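Local structure of thioesterase superfamily (2OAF) at residues Thr97-Asp109 / Cys117-Ala129. The protein probably hydrolyses thioesters, perhaps acyl-CoA, as a hot-dog-fold thioesterase. Residues are numbered along the deposited sequence; the frame is centred on the assembly and turned at random. Where two conformers were deposited one is given.
Sequences TRLGTKSITFRVD and CFVGAFTCVFTIA. With PO4 (phosphate ion), chain H.
The Arg107 guanidinium meets Gly120 O and Asp109 OD1 at its edge, and the Phe126 ring takes Lys102 O edge-on and in plane, 3.5 Å from CD1, while Leu99 CD1 and Ile104 CG2 approach that ring obliquely. These groups sit on the antiparallel hairpin of strands 103-112 and 115-128, part of the curved sheet of the hot-dog fold. Six backbone hydrogen bonds hold the strands together, two each at the pairs Ile104-Cys124, Phe106-Phe122 and Val108-Gly120. Phe106, Val108, Phe122 and Cys124 share one face of the sheet, where Phe106 and Phe122 reach helix 39-54; Val108 CB rests 4.0 Å from Phe122 CE1. On the other face, Thr105 OG1 and Thr123 OG1 share a hydrogen bond of 3.0 Å.

Arg107 lies on this second face too. Its chain folds back at chi2 (-80°) and chi3 (-77°), bringing Arg107 NH1 within 3.0 Å of Gly120 O, above the carbonyl plane; Val108 N reaches the same oxygen from the opposite face. NH1 and NH2 together grip Asp109 OD1, and Asp109 OD2 has a second salt bridge, to Arg12. A leucine in place of Arg107 would probably leave Asp109 OD1 without its charged mate and Gly120 O with Val108 N as its one remaining donor here.

At the turn between strands 90-99 and 103-112, a phosphate, probably from the crystallisation liquor, is held by Arg98, Lys102 N and Ser103; Ser103 OG donates to phosphate O2 at 2.8 Å.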
loop_
_atom_site.group_PDB
_atom_site.type_symbol
_atom_site.label_atom_id
_atom_site.label_comp_id
_atom_site.label_asym_id
_atom_site.label_seq_id
_atom_site.Cartn_x
_atom_site.Cartn_y
_atom_site.Cartn_z
ATOM N N THR B 97 13.413 2.080 -23.196
ATOM C CA THR B 97 13.043 1.873 -24.570
ATOM C C THR B 97 13.297 3.136 -25.404
ATOM O O THR B 97 13.470 3.064 -26.623
ATOM C CB THR B 97 11.573 1.345 -24.674
ATOM O OG1 THR B 97 11.346 0.799 -25.979
ATOM C CG2 THR B 97 10.517 2.421 -24.344
ATOM N N ARG B 98 13.373 4.284 -24.732
ATOM C CA ARG B 98 13.471 5.550 -25.398
ATOM C C ARG B 98 13.945 6.651 -24.455
ATOM O O ARG B 98 13.539 6.685 -23.303
ATOM C CB ARG B 98 12.066 5.871 -25.925
ATOM C CG ARG B 98 11.843 7.308 -26.203
ATOM C CD ARG B 98 10.528 7.591 -26.902
ATOM N NE ARG B 98 10.745 8.762 -27.744
ATOM C CZ ARG B 98 10.932 9.996 -27.270
ATOM N NH1 ARG B 98 10.874 10.249 -25.950
ATOM N NH2 ARG B 98 11.147 10.984 -28.120
ATOM N N LEU B 99 14.776 7.562 -24.957
ATOM C CA LEU B 99 15.148 8.765 -24.221
ATOM C C LEU B 99 15.105 9.925 -25.195
ATOM O O LEU B 99 15.842 9.937 -26.147
ATOM C CB LEU B 99 16.553 8.610 -23.644
ATOM C CG LEU B 99 17.149 9.811 -22.888
ATOM C CD1 LEU B 99 16.354 10.213 -21.630
ATOM C CD2 LEU B 99 18.612 9.485 -22.558
ATOM N N GLY B 100 14.204 10.875 -24.991
ATOM C CA GLY B 100 14.183 12.062 -25.807
ATOM C C GLY B 100 14.967 13.144 -25.112
ATOM O O GLY B 100 15.807 12.871 -24.267
ATOM N N THR B 101 14.682 14.380 -25.475
ATOM C CA THR B 101 15.331 15.529 -24.868
ATOM C C THR B 101 14.781 15.738 -23.473
ATOM O O THR B 101 15.519 16.097 -22.565
ATOM C CB THR B 101 15.059 16.793 -25.689
ATOM O OG1 THR B 101 15.467 16.575 -27.044
ATOM C CG2 THR B 101 15.799 17.990 -25.115
ATOM N N LYS B 102 13.476 15.529 -23.318
ATOM C CA LYS B 102 12.806 15.803 -22.041
ATOM C C LYS B 102 12.353 14.567 -21.242
ATOM O O LYS B 102 12.276 14.650 -20.029
ATOM C CB LYS B 102 11.656 16.787 -22.276
ATOM C CG LYS B 102 12.199 18.211 -22.594
ATOM C CD LYS B 102 11.110 19.232 -22.980
ATOM C CE LYS B 102 10.395 18.850 -24.293
ATOM N NZ LYS B 102 9.773 20.038 -24.960
ATOM N N SER B 103 12.063 13.440 -21.894
ATOM C CA SER B 103 11.497 12.298 -21.184
ATOM C C SER B 103 12.230 10.999 -21.478
ATOM O O SER B 103 12.880 10.880 -22.491
ATOM C CB SER B 103 10.033 12.103 -21.589
ATOM O OG SER B 103 9.984 11.659 -22.936
ATOM N N ILE B 104 12.051 10.030 -20.567
ATOM C CA ILE B 104 12.554 8.676 -20.721
ATOM C C ILE B 104 11.383 7.710 -20.575
ATOM O O ILE B 104 10.492 7.959 -19.781
ATOM C CB ILE B 104 13.635 8.388 -19.652
ATOM C CG1 ILE B 104 14.329 7.033 -19.919
ATOM C CG2 ILE B 104 13.037 8.456 -18.202
ATOM C CD1 ILE B 104 15.470 6.757 -18.968
ATOM N N THR B 105 11.369 6.628 -21.345
ATOM C CA THR B 105 10.357 5.597 -21.178
ATOM C C THR B 105 11.043 4.287 -20.878
ATOM O O THR B 105 11.945 3.847 -21.608
ATOM C CB THR B 105 9.474 5.437 -22.405
ATOM O OG1 THR B 105 8.832 6.681 -22.694
ATOM C CG2 THR B 105 8.425 4.323 -22.203
ATOM N N PHE B 106 10.600 3.683 -19.778
ATOM C CA PHE B 106 11.034 2.373 -19.348
ATOM C C PHE B 106 9.956 1.382 -19.676
ATOM O O PHE B 106 8.771 1.650 -19.413
ATOM C CB PHE B 106 11.253 2.346 -17.836
ATOM C CG PHE B 106 12.508 3.047 -17.395
ATOM C CD1 PHE B 106 13.711 2.381 -17.363
ATOM C CD2 PHE B 106 12.481 4.368 -17.013
ATOM C CE1 PHE B 106 14.869 3.021 -16.951
ATOM C CE2 PHE B 106 13.635 4.999 -16.589
ATOM C CZ PHE B 106 14.828 4.311 -16.560
ATOM N N ARG B 107 10.390 0.231 -20.189
ATOM C CA ARG B 107 9.581 -0.967 -20.275
ATOM C C ARG B 107 9.880 -1.879 -19.101
ATOM O O ARG B 107 11.034 -1.985 -18.668
ATOM C CB ARG B 107 9.913 -1.703 -21.561
ATOM C CG ARG B 107 9.323 -1.092 -22.780
ATOM C CD ARG B 107 7.837 -1.462 -22.987
ATOM N NE ARG B 107 7.717 -2.809 -23.513
ATOM C CZ ARG B 107 7.486 -3.905 -22.791
ATOM N NH1 ARG B 107 7.280 -3.826 -21.492
ATOM N NH2 ARG B 107 7.454 -5.084 -23.391
ATOM N N VAL B 108 8.837 -2.519 -18.583
ATOM C CA VAL B 108 8.974 -3.591 -17.607
ATOM C C VAL B 108 8.036 -4.734 -18.017
ATOM O O VAL B 108 6.837 -4.499 -18.228
ATOM C CB VAL B 108 8.602 -3.155 -16.178
ATOM C CG1 VAL B 108 8.707 -4.346 -15.212
ATOM C CG2 VAL B 108 9.457 -1.958 -15.709
ATOM N N ASP B 109 8.583 -5.950 -18.144
ATOM C CA ASP B 109 7.786 -7.155 -18.341
ATOM C C ASP B 109 7.907 -7.907 -17.022
ATOM O O ASP B 109 9.030 -8.212 -16.543
ATOM C CB ASP B 109 8.296 -8.087 -19.446
ATOM C CG ASP B 109 8.065 -7.560 -20.860
ATOM O OD1 ASP B 109 7.389 -6.522 -21.034
ATOM O OD2 ASP B 109 8.575 -8.214 -21.809
ATOM N N CYS B 117 3.338 -12.163 -17.360
ATOM C CA CYS B 117 2.116 -11.831 -16.652
ATOM C C CYS B 117 1.646 -10.428 -16.986
ATOM O O CYS B 117 0.434 -10.178 -17.069
ATOM C CB CYS B 117 2.325 -11.964 -15.157
ATOM S SG CYS B 117 2.771 -13.670 -14.738
ATOM N N PHE B 118 2.583 -9.488 -17.086
ATOM C CA PHE B 118 2.216 -8.127 -17.501
ATOM C C PHE B 118 3.334 -7.451 -18.281
ATOM O O PHE B 118 4.495 -7.810 -18.174
ATOM C CB PHE B 118 1.775 -7.245 -16.324
ATOM C CG PHE B 118 2.860 -6.949 -15.308
ATOM C CD1 PHE B 118 3.854 -6.026 -15.566
ATOM C CD2 PHE B 118 2.863 -7.586 -14.089
ATOM C CE1 PHE B 118 4.857 -5.763 -14.639
ATOM C CE2 PHE B 118 3.823 -7.287 -13.127
ATOM C CZ PHE B 118 4.837 -6.373 -13.418
ATOM N N VAL B 119 2.936 -6.507 -19.114
ATOM C CA VAL B 119 3.862 -5.743 -19.926
ATOM C C VAL B 119 3.494 -4.286 -19.667
ATOM O O VAL B 119 2.329 -3.915 -19.752
ATOM C CB VAL B 119 3.786 -6.159 -21.421
ATOM C CG1 VAL B 119 3.665 -7.716 -21.563
ATOM C CG2 VAL B 119 2.642 -5.489 -22.119
ATOM N N GLY B 120 4.472 -3.489 -19.285
ATOM C CA GLY B 120 4.225 -2.078 -19.015
ATOM C C GLY B 120 5.224 -1.125 -19.668
ATOM O O GLY B 120 6.375 -1.487 -19.920
ATOM N N ALA B 121 4.781 0.116 -19.894
ATOM C CA ALA B 121 5.641 1.203 -20.349
ATOM C C ALA B 121 5.371 2.431 -19.462
ATOM O O ALA B 121 4.226 2.781 -19.191
ATOM C CB ALA B 121 5.363 1.524 -21.824
ATOM N N PHE B 122 6.445 3.050 -18.995
ATOM C CA PHE B 122 6.393 4.062 -17.944
ATOM C C PHE B 122 7.279 5.230 -18.329
ATOM O O PHE B 122 8.471 5.050 -18.540
ATOM C CB PHE B 122 6.923 3.442 -16.651
ATOM C CG PHE B 122 6.192 2.185 -16.243
ATOM C CD1 PHE B 122 6.571 0.942 -16.744
ATOM C CD2 PHE B 122 5.142 2.247 -15.355
ATOM C CE1 PHE B 122 5.904 -0.214 -16.356
ATOM C CE2 PHE B 122 4.469 1.101 -14.967
ATOM C CZ PHE B 122 4.852 -0.136 -15.490
ATOM N N THR B 123 6.693 6.416 -18.428
ATOM C CA THR B 123 7.367 7.587 -18.962
ATOM C C THR B 123 7.507 8.638 -17.869
ATOM O O THR B 123 6.534 8.963 -17.167
ATOM C CB THR B 123 6.568 8.185 -20.128
ATOM O OG1 THR B 123 6.340 7.162 -21.104
ATOM C CG2 THR B 123 7.348 9.345 -20.779
ATOM N N CYS B 124 8.736 9.112 -17.704
ATOM C CA CYS B 124 9.138 10.108 -16.721
ATOM C C CYS B 124 9.725 11.328 -17.427
ATOM O O CYS B 124 10.319 11.185 -18.477
ATOM C CB CYS B 124 10.247 9.515 -15.869
ATOM S SG CYS B 124 9.698 8.052 -14.960
ATOM N N VAL B 125 9.576 12.507 -16.828
ATOM C CA VAL B 125 10.335 13.692 -17.225
ATOM C C VAL B 125 11.426 13.894 -16.166
ATOM O O VAL B 125 11.509 13.123 -15.213
ATOM C CB VAL B 125 9.435 14.938 -17.374
ATOM C CG1 VAL B 125 8.493 14.778 -18.577
ATOM C CG2 VAL B 125 8.672 15.242 -16.071
ATOM N N PHE B 126 12.273 14.898 -16.348
ATOM C CA PHE B 126 13.391 15.171 -15.440
ATOM C C PHE B 126 13.170 16.511 -14.789
ATOM O O PHE B 126 12.705 17.453 -15.451
ATOM C CB PHE B 126 14.722 15.188 -16.199
ATOM C CG PHE B 126 15.154 13.841 -16.691
ATOM C CD1 PHE B 126 14.714 13.359 -17.915
ATOM C CD2 PHE B 126 15.999 13.027 -15.918
ATOM C CE1 PHE B 126 15.114 12.086 -18.377
ATOM C CE2 PHE B 126 16.393 11.757 -16.381
ATOM C CZ PHE B 126 15.943 11.292 -17.607
ATOM N N THR B 127 13.486 16.591 -13.498
ATOM C CA THR B 127 13.458 17.856 -12.775
ATOM C C THR B 127 14.805 18.135 -12.097
ATOM O O THR B 127 15.635 17.225 -11.903
ATOM C CB THR B 127 12.369 17.865 -11.681
ATOM O OG1 THR B 127 12.620 16.793 -10.775
ATOM C CG2 THR B 127 10.946 17.719 -12.268
ATOM N N ILE B 128 15.002 19.415 -11.788
ATOM C CA ILE B 128 15.940 19.876 -10.774
ATOM C C ILE B 128 15.203 19.652 -9.467
ATOM O O ILE B 128 14.284 20.388 -9.144
ATOM C CB ILE B 128 16.261 21.366 -10.942
ATOM C CG1 ILE B 128 16.905 21.617 -12.319
ATOM C CG2 ILE B 128 17.204 21.820 -9.843
ATOM C CD1 ILE B 128 16.717 23.012 -12.863
ATOM N N ALA B 129 15.589 18.619 -8.733
ATOM C CA ALA B 129 14.740 18.096 -7.672
ATOM C C ALA B 129 14.374 19.158 -6.653
ATOM O O ALA B 129 13.195 19.325 -6.336
ATOM C CB ALA B 129 15.391 16.912 -6.983
HETATM P P PO4 H . 10.623 14.205 -25.504
HETATM O O1 PO4 H . 10.633 13.756 -26.959
HETATM O O2 PO4 H . 11.432 13.233 -24.687
HETATM O O3 PO4 H . 11.232 15.601 -25.463
HETATM O O4 PO4 H . 9.207 14.196 -24.953
HETATM O O HOH W 1 12.048 16.877 -18.564
#